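Local structure of putative alpha-N-acetylgalactosaminidase (Bacillus halodurans C-125, 3CC1) at residues Glu160-Tyr165 and Ile199-Arg204. The protein is a putative alpha-N-acetylgalactosaminidase, a glycoside hydrolase that probably cleaves terminal alpha-linked N-acetylgalactosamine from glycans. Numbering follows the deposited sequence.
With SO4 (sulfate ion), chain D.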
loop_
_atom_site.group_PDB
_atom_site.type_symbol
_atom_site.label_atom_id
_atom_site.label_comp_id
_atom_site.label_asym_id
_atom_site.label_seq_id
_atom_site.Cartn_x
_atom_site.Cartn_y
_atom_site.Cartn_z
ATOM N N GLU A 160 17.391 23.848 34.523
ATOM C CA GLU A 160 16.813 24.350 35.740
ATOM C C GLU A 160 15.872 25.466 35.398
ATOM O O GLU A 160 16.217 26.380 34.619
ATOM C CB GLU A 160 17.895 24.835 36.715
ATOM C CG GLU A 160 17.325 25.526 37.899
ATOM C CD GLU A 160 18.372 25.777 38.989
ATOM O OE1 GLU A 160 19.598 25.816 38.704
ATOM O OE2 GLU A 160 17.943 25.940 40.151
ATOM N N GLY A 161 14.669 25.353 35.953
ATOM C CA GLY A 161 13.590 26.336 35.743
ATOM C C GLY A 161 12.533 25.937 34.737
ATOM O O GLY A 161 11.485 26.588 34.628
ATOM N N ALA A 162 12.795 24.859 33.991
ATOM C CA ALA A 162 11.869 24.395 32.958
ATOM C C ALA A 162 10.562 23.874 33.578
ATOM O O ALA A 162 9.440 24.194 33.106
ATOM C CB ALA A 162 12.538 23.303 32.087
ATOM N N GLN A 163 10.698 23.052 34.619
ATOM C CA GLN A 163 9.544 22.478 35.295
ATOM C C GLN A 163 8.746 23.608 35.943
ATOM O O GLN A 163 7.516 23.595 35.966
ATOM C CB GLN A 163 9.972 21.458 36.366
ATOM C CG GLN A 163 8.778 20.822 37.060
ATOM C CD GLN A 163 7.957 19.988 36.117
ATOM O OE1 GLN A 163 8.452 18.990 35.576
ATOM N NE2 GLN A 163 6.698 20.368 35.912
ATOM N N SER A 164 9.464 24.608 36.443
ATOM C CA SER A 164 8.827 25.755 37.107
ATOM C C SER A 164 7.935 26.514 36.145
ATOM O O SER A 164 6.822 26.937 36.497
ATOM C CB SER A 164 9.858 26.717 37.698
ATOM O OG SER A 164 10.526 26.124 38.793
ATOM N N TYR A 165 8.423 26.684 34.926
ATOM C CA TYR A 165 7.615 27.317 33.882
ATOM C C TYR A 165 6.308 26.592 33.651
ATOM O O TYR A 165 5.238 27.195 33.681
ATOM C CB TYR A 165 8.385 27.448 32.567
ATOM C CG TYR A 165 7.550 28.154 31.562
ATOM C CD1 TYR A 165 7.221 29.491 31.736
ATOM C CD2 TYR A 165 6.973 27.480 30.511
ATOM C CE1 TYR A 165 6.365 30.154 30.851
ATOM C CE2 TYR A 165 6.144 28.139 29.602
ATOM C CZ TYR A 165 5.821 29.461 29.775
ATOM O OH TYR A 165 4.990 30.113 28.842
ATOM N N ILE A 199 6.840 16.244 27.735
ATOM C CA ILE A 199 5.548 15.661 28.173
ATOM C C ILE A 199 5.536 15.317 29.649
ATOM O O ILE A 199 4.562 15.567 30.334
ATOM C CB ILE A 199 5.151 14.364 27.367
ATOM C CG1 ILE A 199 4.725 14.743 25.925
ATOM C CG2 ILE A 199 4.021 13.574 28.101
ATOM C CD1 ILE A 199 4.792 13.552 24.977
ATOM N N LYS A 200 6.609 14.722 30.132
ATOM C CA LYS A 200 6.669 14.341 31.546
ATOM C C LYS A 200 6.531 15.580 32.444
ATOM O O LYS A 200 5.847 15.534 33.477
ATOM C CB LYS A 200 7.945 13.564 31.863
ATOM C CG LYS A 200 8.107 12.221 31.119
ATOM C CD LYS A 200 9.377 11.504 31.629
ATOM C CE LYS A 200 9.768 10.240 30.851
ATOM N NZ LYS A 200 10.790 9.426 31.638
HETATM N N MSE A 201 7.134 16.697 32.033
HETATM C CA MSE A 201 7.021 17.945 32.815
HETATM C C MSE A 201 5.586 18.471 32.841
HETATM O O MSE A 201 5.123 18.927 33.868
HETATM C CB MSE A 201 7.928 19.042 32.256
HETATM C CG MSE A 201 9.385 18.777 32.521
HETATM SE SE MSE A 201 10.546 20.282 32.104
HETATM C CE MSE A 201 10.002 20.661 30.291
ATOM N N ILE A 202 4.915 18.420 31.681
ATOM C CA ILE A 202 3.541 18.890 31.562
ATOM C C ILE A 202 2.703 18.055 32.520
ATOM O O ILE A 202 1.878 18.556 33.268
ATOM C CB ILE A 202 3.030 18.851 30.096
ATOM C CG1 ILE A 202 3.775 19.930 29.283
ATOM C CG2 ILE A 202 1.491 19.017 30.050
ATOM C CD1 ILE A 202 3.758 19.756 27.754
ATOM N N GLN A 203 2.976 16.769 32.536
ATOM C CA GLN A 203 2.184 15.843 33.340
ATOM C C GLN A 203 2.348 16.120 34.831
ATOM O O GLN A 203 1.375 16.156 35.598
ATOM C CB GLN A 203 2.519 14.397 32.989
ATOM C CG GLN A 203 1.955 13.969 31.635
ATOM C CD GLN A 203 2.434 12.592 31.207
ATOM O OE1 GLN A 203 3.553 12.196 31.510
ATOM N NE2 GLN A 203 1.579 11.857 30.498
ATOM N N ARG A 204 3.586 16.370 35.228
ATOM C CA ARG A 204 3.885 16.717 36.603
ATOM C C ARG A 204 3.259 18.039 37.017
ATOM O O ARG A 204 2.798 18.183 38.151
ATOM C CB ARG A 204 5.396 16.761 36.820
ATOM C CG ARG A 204 5.989 15.392 36.798
ATOM C CD ARG A 204 7.382 15.386 37.362
ATOM N NE ARG A 204 8.336 15.810 36.354
ATOM C CZ ARG A 204 9.064 14.968 35.630
ATOM N NH1 ARG A 204 8.939 13.663 35.808
ATOM N NH2 ARG A 204 9.905 15.435 34.718
HETATM S S SO4 D . 12.928 23.468 38.457
HETATM O O1 SO4 D . 12.206 22.310 38.975
HETATM O O2 SO4 D . 14.070 23.128 37.620
HETATM O O3 SO4 D . 13.446 24.243 39.562
HETATM O O4 SO4 D . 12.035 24.354 37.704
HETATM O O HOH W 1 10.385 17.587 36.513
#
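Q163 carries the contact, its side-chain amide bonded to both M201 and R204. Its NE2 donates to the backbone O of M201 at 3.0 Å. That bond is almost straight, with the acceptor in the amide plane, although NE2 is tilted off the M201 carbonyl plane. On the other branch, OE1 of Q163 receives NE of R204 in a longer bond of 3.3 Å. OE1 lies at the guanidinium edge, in its plane, whereas NE stands 48° out of the Q163 carbonyl plane. The two flat groups are turned 73° apart. A water donates to Q163 OE1 at 2.6 Å and weakly accepts from R204 NE. The chain of Q163 leaves with CG anti to the backbone N (chi1 -179°) and bends at the next torsion, which carries the amide across to the second helix.

M201, a selenomethionine, runs past Q163 in the opposite direction. Its CG lies 3.2 Å from Q163 OE1, and its SE reaches A162 CB at 3.6 Å. The contact joins the first turn of helix 162-175 to the middle of helix 196-208. Strand 180-184 of the parallel sheet lies between these helices in sequence, consistent with the TIM barrel of the alpha-galactosidase family. V155 of strand 152-155 touches both A162 and M201.

N167, one turn after Q163, gives NE2 a second acceptor through its OD1, which helps fix the amide rotation. At the start of the same helix, G161 is the N-cap. A sulfate, probably from the crystallisation liquor, sits at this helix end. G161 N donates to its O2 at 2.8 Å, while S164 N and OG both donate to O4, OG at 2.6 Å. The helix dipole would probably add to the pull on this anion.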